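PDB 3C26: putative acetyltransferase Ta0821 from Thermoplasma acidophilum DSM 1728, which is a GNAT-family protein that probably transfers an acyl group, likely from acetyl-CoA, to a substrate that remains unknown. Local coordinates for residues V85-L90 with S104-T109; T117-S122 with V261-Y266. One frame throughout, in Å; residues are numbered along the deposited sequence.

How the interactions relate
Interactions 1 and 2 share the GNAT-type core and sit with their centres about 11 Å apart. Strand 85-92, which packs on helix 101-113 in interaction 1, is the parallel neighbour of strand 119-125, which pairs with the C-terminal strand in interaction 2. Probable hydrogen bonds L87 N to R121 O (2.8 Å) and V85 N to R119 O (2.9 Å) join the two contacts. S122 OG lies within hydrogen-bonding reach of both L87 O and O2 of the chain D nitrate (2.7 Å from S122 OG to O2), and the nearest atom of a nitrate is about 4 Å from the L90 side chain. This region probably corresponds to the acetyl-CoA cleft of relatives.

Interaction 1: residues V85-L90 with S104-T109; sequences VMLGGL and SIMQET
Across the contact of L87 and L90 with I105, M106 and T109 no ring or amide side chain takes part; the flat group is the peptide carbonyl of I105, whose oxygen accepts T109 N from one face of its plane and T109 OG1 (to I105 O, 2.8 Å) from the other. With OG1 beside the backbone N of T109 (chi1 -62°), its methyl is left to face the strand, and T109 CG2 meets L87 CD2 tip to tip at 3.7 Å. The selenomethionine M106 is bent at two successive torsions, which brings its CE to within 4.0 Å of L87 CD1 while its CG lies 3.8 Å from L90 CD1. The side chains of L90 and I105 run alongside one another but point opposite ways, with I105 CG2 against both CG and CD1 of L90. Strand 70-79 adds I75 and M77 to this core, and L134 and L138 of helix 129-138 pack on M106. The helix segment runs back at 150° to the strand segment, as expected within the beta-alpha-beta unit 85-92, 101-113, 119-125. The T109 hydroxyl is spent on its own helix, and what L87 and L90 meet is carbon and selenium; cohesion here rests on apolar packing.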
loop_
_atom_site.group_PDB
_atom_site.type_symbol
_atom_site.label_atom_id
_atom_site.label_comp_id
_atom_site.label_asym_id
_atom_site.label_seq_id
_atom_site.Cartn_x
_atom_site.Cartn_y
_atom_site.Cartn_z
ATOM N N VAL A 85 9.130 -26.213 9.429
ATOM C CA VAL A 85 10.235 -25.253 9.566
ATOM C C VAL A 85 9.785 -23.931 8.975
ATOM O O VAL A 85 9.395 -23.854 7.820
ATOM C CB VAL A 85 11.565 -25.751 8.881
ATOM C CG1 VAL A 85 12.650 -24.676 8.916
ATOM C CG2 VAL A 85 12.025 -27.053 9.521
HETATM N N MSE A 86 9.897 -22.887 9.779
HETATM C CA MSE A 86 9.588 -21.535 9.338
HETATM C C MSE A 86 10.847 -20.921 8.822
HETATM O O MSE A 86 11.901 -20.996 9.432
HETATM C CB MSE A 86 9.104 -20.651 10.490
HETATM C CG MSE A 86 8.523 -19.375 10.052
HETATM SE SE MSE A 86 6.757 -19.560 9.329
HETATM C CE MSE A 86 6.257 -17.737 9.006
ATOM N N LEU A 87 10.691 -20.267 7.700
ATOM C CA LEU A 87 11.795 -19.579 7.063
ATOM C C LEU A 87 11.464 -18.125 6.982
ATOM O O LEU A 87 10.295 -17.726 6.776
ATOM C CB LEU A 87 11.994 -20.082 5.654
ATOM C CG LEU A 87 12.243 -21.583 5.489
ATOM C CD1 LEU A 87 12.201 -21.887 4.023
ATOM C CD2 LEU A 87 13.589 -22.047 6.169
ATOM N N GLY A 88 12.517 -17.344 7.166
ATOM C CA GLY A 88 12.459 -15.925 6.936
ATOM C C GLY A 88 13.765 -15.210 7.124
ATOM O O GLY A 88 14.834 -15.806 7.090
ATOM N N GLY A 89 13.678 -13.913 7.270
ATOM C CA GLY A 89 14.871 -13.132 7.453
ATOM C C GLY A 89 15.761 -13.196 6.220
ATOM O O GLY A 89 16.972 -13.162 6.321
ATOM N N LEU A 90 15.144 -13.351 5.047
ATOM C CA LEU A 90 15.886 -13.340 3.755
ATOM C C LEU A 90 16.389 -11.923 3.414
ATOM O O LEU A 90 15.631 -10.992 3.106
ATOM C CB LEU A 90 15.052 -13.956 2.587
ATOM C CG LEU A 90 15.878 -14.492 1.395
ATOM C CD1 LEU A 90 14.987 -15.334 0.434
ATOM C CD2 LEU A 90 16.605 -13.368 0.587
ATOM N N SER A 104 18.705 -18.506 -5.004
ATOM C CA SER A 104 19.779 -19.483 -4.760
ATOM C C SER A 104 19.759 -19.902 -3.340
ATOM O O SER A 104 19.911 -21.052 -3.044
ATOM C CB SER A 104 21.172 -18.936 -5.065
ATOM O OG SER A 104 21.242 -18.526 -6.430
ATOM N N ILE A 105 19.599 -18.952 -2.450
ATOM C CA ILE A 105 19.607 -19.294 -1.018
ATOM C C ILE A 105 18.388 -20.139 -0.678
ATOM O O ILE A 105 18.478 -21.029 0.108
ATOM C CB ILE A 105 19.773 -18.085 -0.052
ATOM C CG1 ILE A 105 20.333 -18.638 1.259
ATOM C CG2 ILE A 105 18.459 -17.250 0.139
ATOM C CD1 ILE A 105 20.924 -17.599 2.159
HETATM N N MSE A 106 17.271 -19.884 -1.324
HETATM C CA MSE A 106 16.037 -20.672 -1.102
HETATM C C MSE A 106 16.191 -22.100 -1.637
HETATM O O MSE A 106 15.777 -23.113 -1.002
HETATM C CB MSE A 106 14.814 -20.001 -1.761
HETATM C CG MSE A 106 14.330 -18.744 -1.016
HETATM SE SE MSE A 106 13.682 -19.216 0.786
HETATM C CE MSE A 106 12.344 -20.527 0.213
ATOM N N GLN A 107 16.780 -22.201 -2.817
ATOM C CA GLN A 107 17.063 -23.546 -3.383
ATOM C C GLN A 107 18.037 -24.349 -2.498
ATOM O O GLN A 107 17.864 -25.550 -2.302
ATOM C CB GLN A 107 17.575 -23.468 -4.806
ATOM C CG GLN A 107 16.599 -22.838 -5.762
ATOM C CD GLN A 107 17.173 -22.672 -7.152
ATOM O OE1 GLN A 107 18.161 -21.949 -7.356
ATOM N NE2 GLN A 107 16.543 -23.287 -8.113
ATOM N N GLU A 108 19.067 -23.689 -1.974
ATOM C CA GLU A 108 19.989 -24.379 -1.088
ATOM C C GLU A 108 19.258 -24.782 0.153
ATOM O O GLU A 108 19.461 -25.873 0.685
ATOM C CB GLU A 108 21.160 -23.491 -0.686
ATOM C CG GLU A 108 22.003 -23.123 -1.815
ATOM C CD GLU A 108 22.945 -24.231 -2.226
ATOM O OE1 GLU A 108 23.070 -25.246 -1.496
ATOM O OE2 GLU A 108 23.593 -24.063 -3.283
ATOM N N THR A 109 18.430 -23.869 0.651
ATOM C CA THR A 109 17.617 -24.155 1.849
ATOM C C THR A 109 16.652 -25.364 1.635
ATOM O O THR A 109 16.537 -26.249 2.494
ATOM C CB THR A 109 16.849 -22.900 2.334
ATOM O OG1 THR A 109 17.791 -21.882 2.691
ATOM C CG2 THR A 109 15.947 -23.185 3.562
#

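Interaction 2: residues T117-S122 with V261-Y266; sequences TERLRS and VWEYRY. With NO3 (nitrate ion), chain C; NO3 (nitrate ion), chain D.
Backbone bonds zip R119-S122 to V261-R265 as antiparallel strands: L120 with Y264 and S122 with W262 are hydrogen-bonded pairs, and Y266 N extends the pattern to E118 O. Charge pairing occupies the face carrying R119, R121, E263 and R265. The extended R121 and E263 chains lie side by side, and R121 NE reaches E263 OE1 at 2.8 Å, nearly straight (169°), in the guanidinium plane but on the anti side of the carboxylate. D82 is a second acidic partner of R121, whereas the bridge from R265 NE to E263 OE2 is long. A bend in the R119 chain at its third torsion (chi3 -73°) turns the guanidinium edge to the chain C nitrate, giving NE to O3 (2.8 Å) and NH2 to O2 (2.6 Å); E118 N holds O1. A leucine in place of R119 would probably leave this anion with a much weaker hold, gripped by E118 N without the two guanidinium bonds. Apolar and ring contacts gather around L120 on the other face, which also carries S122: L120 CD1 lies 3.9 Å from Y264 CD1, L120 CG is 4.0 Å from Y266 CE2, and Y264 CE1 sits over the centre of the Y266 ring. Y266 OH is bonded to I110 O of helix 101-113. Strand 258-265 thus slots between strands 119-125 and 141-153, consistent with the GNAT fold, whose seventh strand inserts between the fifth and sixth.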
loop_
_atom_site.group_PDB
_atom_site.type_symbol
_atom_site.label_atom_id
_atom_site.label_comp_id
_atom_site.label_asym_id
_atom_site.label_seq_id
_atom_site.Cartn_x
_atom_site.Cartn_y
_atom_site.Cartn_z
ATOM N N THR A 117 12.148 -32.337 7.541
ATOM C CA THR A 117 10.780 -31.868 7.790
ATOM C C THR A 117 9.962 -32.203 6.576
ATOM O O THR A 117 10.495 -32.468 5.510
ATOM C CB THR A 117 10.737 -30.311 8.038
ATOM O OG1 THR A 117 9.406 -29.857 8.403
ATOM C CG2 THR A 117 11.204 -29.568 6.832
ATOM N N GLU A 118 8.651 -32.193 6.759
ATOM C CA GLU A 118 7.702 -32.411 5.666
ATOM C C GLU A 118 7.179 -31.095 5.071
ATOM O O GLU A 118 6.674 -31.073 3.952
ATOM C CB GLU A 118 6.522 -33.242 6.135
ATOM C CG GLU A 118 6.807 -34.746 6.193
ATOM C CD GLU A 118 7.138 -35.341 4.813
ATOM O OE1 GLU A 118 6.597 -34.870 3.770
ATOM O OE2 GLU A 118 7.950 -36.306 4.765
ATOM N N ARG A 119 7.337 -30.018 5.844
ATOM C CA ARG A 119 6.803 -28.680 5.514
ATOM C C ARG A 119 7.688 -27.495 5.853
ATOM O O ARG A 119 8.281 -27.392 6.937
ATOM C CB ARG A 119 5.441 -28.446 6.226
ATOM C CG ARG A 119 4.363 -29.526 5.970
ATOM C CD ARG A 119 3.178 -29.444 6.971
ATOM N NE ARG A 119 3.584 -29.932 8.303
ATOM C CZ ARG A 119 2.849 -29.891 9.427
ATOM N NH1 ARG A 119 1.622 -29.370 9.441
ATOM N NH2 ARG A 119 3.356 -30.369 10.561
ATOM N N LEU A 120 7.692 -26.564 4.912
ATOM C CA LEU A 120 8.348 -25.272 5.058
ATOM C C LEU A 120 7.254 -24.228 4.939
ATOM O O LEU A 120 6.322 -24.370 4.148
ATOM C CB LEU A 120 9.372 -25.001 3.951
ATOM C CG LEU A 120 10.437 -26.052 3.660
ATOM C CD1 LEU A 120 11.263 -25.656 2.409
ATOM C CD2 LEU A 120 11.324 -26.331 4.900
ATOM N N ARG A 121 7.391 -23.195 5.754
ATOM C CA ARG A 121 6.498 -22.038 5.718
ATOM C C ARG A 121 7.293 -20.751 5.694
ATOM O O ARG A 121 8.433 -20.688 6.162
ATOM C CB ARG A 121 5.523 -22.032 6.903
ATOM C CG ARG A 121 4.665 -23.242 6.970
ATOM C CD ARG A 121 3.602 -23.148 7.987
ATOM N NE ARG A 121 2.859 -24.405 8.036
ATOM C CZ ARG A 121 2.730 -25.183 9.108
ATOM N NH1 ARG A 121 3.175 -24.794 10.256
ATOM N NH2 ARG A 121 2.059 -26.319 9.033
ATOM N N SER A 122 6.642 -19.716 5.173
ATOM C CA SER A 122 7.236 -18.390 5.095
ATOM C C SER A 122 6.149 -17.330 4.959
ATOM O O SER A 122 5.099 -17.553 4.329
ATOM C CB SER A 122 8.218 -18.301 3.906
ATOM O OG SER A 122 9.125 -17.204 4.010
ATOM N N VAL A 261 0.901 -16.061 4.206
ATOM C CA VAL A 261 1.607 -17.304 4.577
ATOM C C VAL A 261 1.580 -18.344 3.454
ATOM O O VAL A 261 0.539 -18.765 2.949
ATOM C CB VAL A 261 1.046 -17.931 5.917
ATOM C CG1 VAL A 261 1.882 -19.151 6.379
ATOM C CG2 VAL A 261 0.950 -16.881 6.976
ATOM N N TRP A 262 2.793 -18.717 3.073
ATOM C CA TRP A 262 3.086 -19.740 2.066
ATOM C C TRP A 262 3.681 -21.015 2.668
ATOM O O TRP A 262 4.445 -20.984 3.633
ATOM C CB TRP A 262 4.016 -19.149 1.012
ATOM C CG TRP A 262 3.341 -18.058 0.215
ATOM C CD1 TRP A 262 2.995 -16.821 0.678
ATOM C CD2 TRP A 262 2.883 -18.116 -1.150
ATOM N NE1 TRP A 262 2.373 -16.093 -0.313
ATOM C CE2 TRP A 262 2.280 -16.863 -1.442
ATOM C CE3 TRP A 262 2.933 -19.088 -2.156
ATOM C CZ2 TRP A 262 1.756 -16.561 -2.689
ATOM C CZ3 TRP A 262 2.383 -18.795 -3.401
ATOM C CH2 TRP A 262 1.799 -17.544 -3.661
ATOM N N GLU A 263 3.287 -22.134 2.092
ATOM C CA GLU A 263 3.765 -23.432 2.476
ATOM C C GLU A 263 4.205 -24.306 1.296
ATOM O O GLU A 263 3.622 -24.320 0.183
ATOM C CB GLU A 263 2.703 -24.150 3.367
ATOM C CG GLU A 263 3.078 -25.513 3.890
ATOM C CD GLU A 263 1.940 -26.109 4.730
ATOM O OE1 GLU A 263 1.664 -25.555 5.803
ATOM O OE2 GLU A 263 1.283 -27.082 4.287
ATOM N N TYR A 264 5.321 -24.959 1.574
ATOM C CA TYR A 264 6.009 -25.915 0.715
ATOM C C TYR A 264 5.948 -27.309 1.387
ATOM O O TYR A 264 6.219 -27.481 2.592
ATOM C CB TYR A 264 7.456 -25.517 0.532
ATOM C CG TYR A 264 8.281 -26.477 -0.327
ATOM C CD1 TYR A 264 8.744 -27.692 0.192
ATOM C CD2 TYR A 264 8.549 -26.189 -1.668
ATOM C CE1 TYR A 264 9.492 -28.570 -0.606
ATOM C CE2 TYR A 264 9.273 -27.050 -2.457
ATOM C CZ TYR A 264 9.751 -28.243 -1.914
ATOM O OH TYR A 264 10.448 -29.111 -2.734
ATOM N N ARG A 265 5.578 -28.296 0.581
ATOM C CA ARG A 265 5.521 -29.703 1.036
ATOM C C ARG A 265 6.503 -30.586 0.299
ATOM O O ARG A 265 6.516 -30.600 -0.903
ATOM C CB ARG A 265 4.146 -30.273 0.754
ATOM C CG ARG A 265 3.036 -29.669 1.588
ATOM C CD ARG A 265 2.945 -30.364 2.927
ATOM N NE ARG A 265 1.566 -30.712 3.299
ATOM C CZ ARG A 265 1.116 -31.956 3.463
ATOM N NH1 ARG A 265 1.909 -33.016 3.327
ATOM N NH2 ARG A 265 -0.136 -32.142 3.813
ATOM N N TYR A 266 7.299 -31.334 1.033
ATOM C CA TYR A 266 8.188 -32.319 0.403
ATOM C C TYR A 266 7.429 -33.529 -0.137
ATOM O O TYR A 266 7.959 -34.241 -1.011
ATOM C CB TYR A 266 9.293 -32.768 1.337
ATOM C CG TYR A 266 10.324 -31.710 1.544
ATOM C CD1 TYR A 266 11.364 -31.538 0.642
ATOM C CD2 TYR A 266 10.242 -30.854 2.613
ATOM C CE1 TYR A 266 12.284 -30.564 0.819
ATOM C CE2 TYR A 266 11.195 -29.900 2.822
ATOM C CZ TYR A 266 12.207 -29.754 1.929
ATOM O OH TYR A 266 13.163 -28.795 2.132
ATOM O OXT TYR A 266 6.292 -33.819 0.277
HETATM N N NO3 C . 6.447 -31.681 9.487
HETATM O O1 NO3 C . 7.554 -32.503 9.508
HETATM O O2 NO3 C . 5.491 -31.794 10.481
HETATM O O3 NO3 C . 6.244 -30.747 8.489
HETATM N N NO3 D . 10.563 -15.257 1.911
HETATM O O1 NO3 D . 11.691 -15.736 2.560
HETATM O O2 NO3 D . 9.424 -14.914 2.653
HETATM O O3 NO3 D . 10.586 -15.076 0.521
#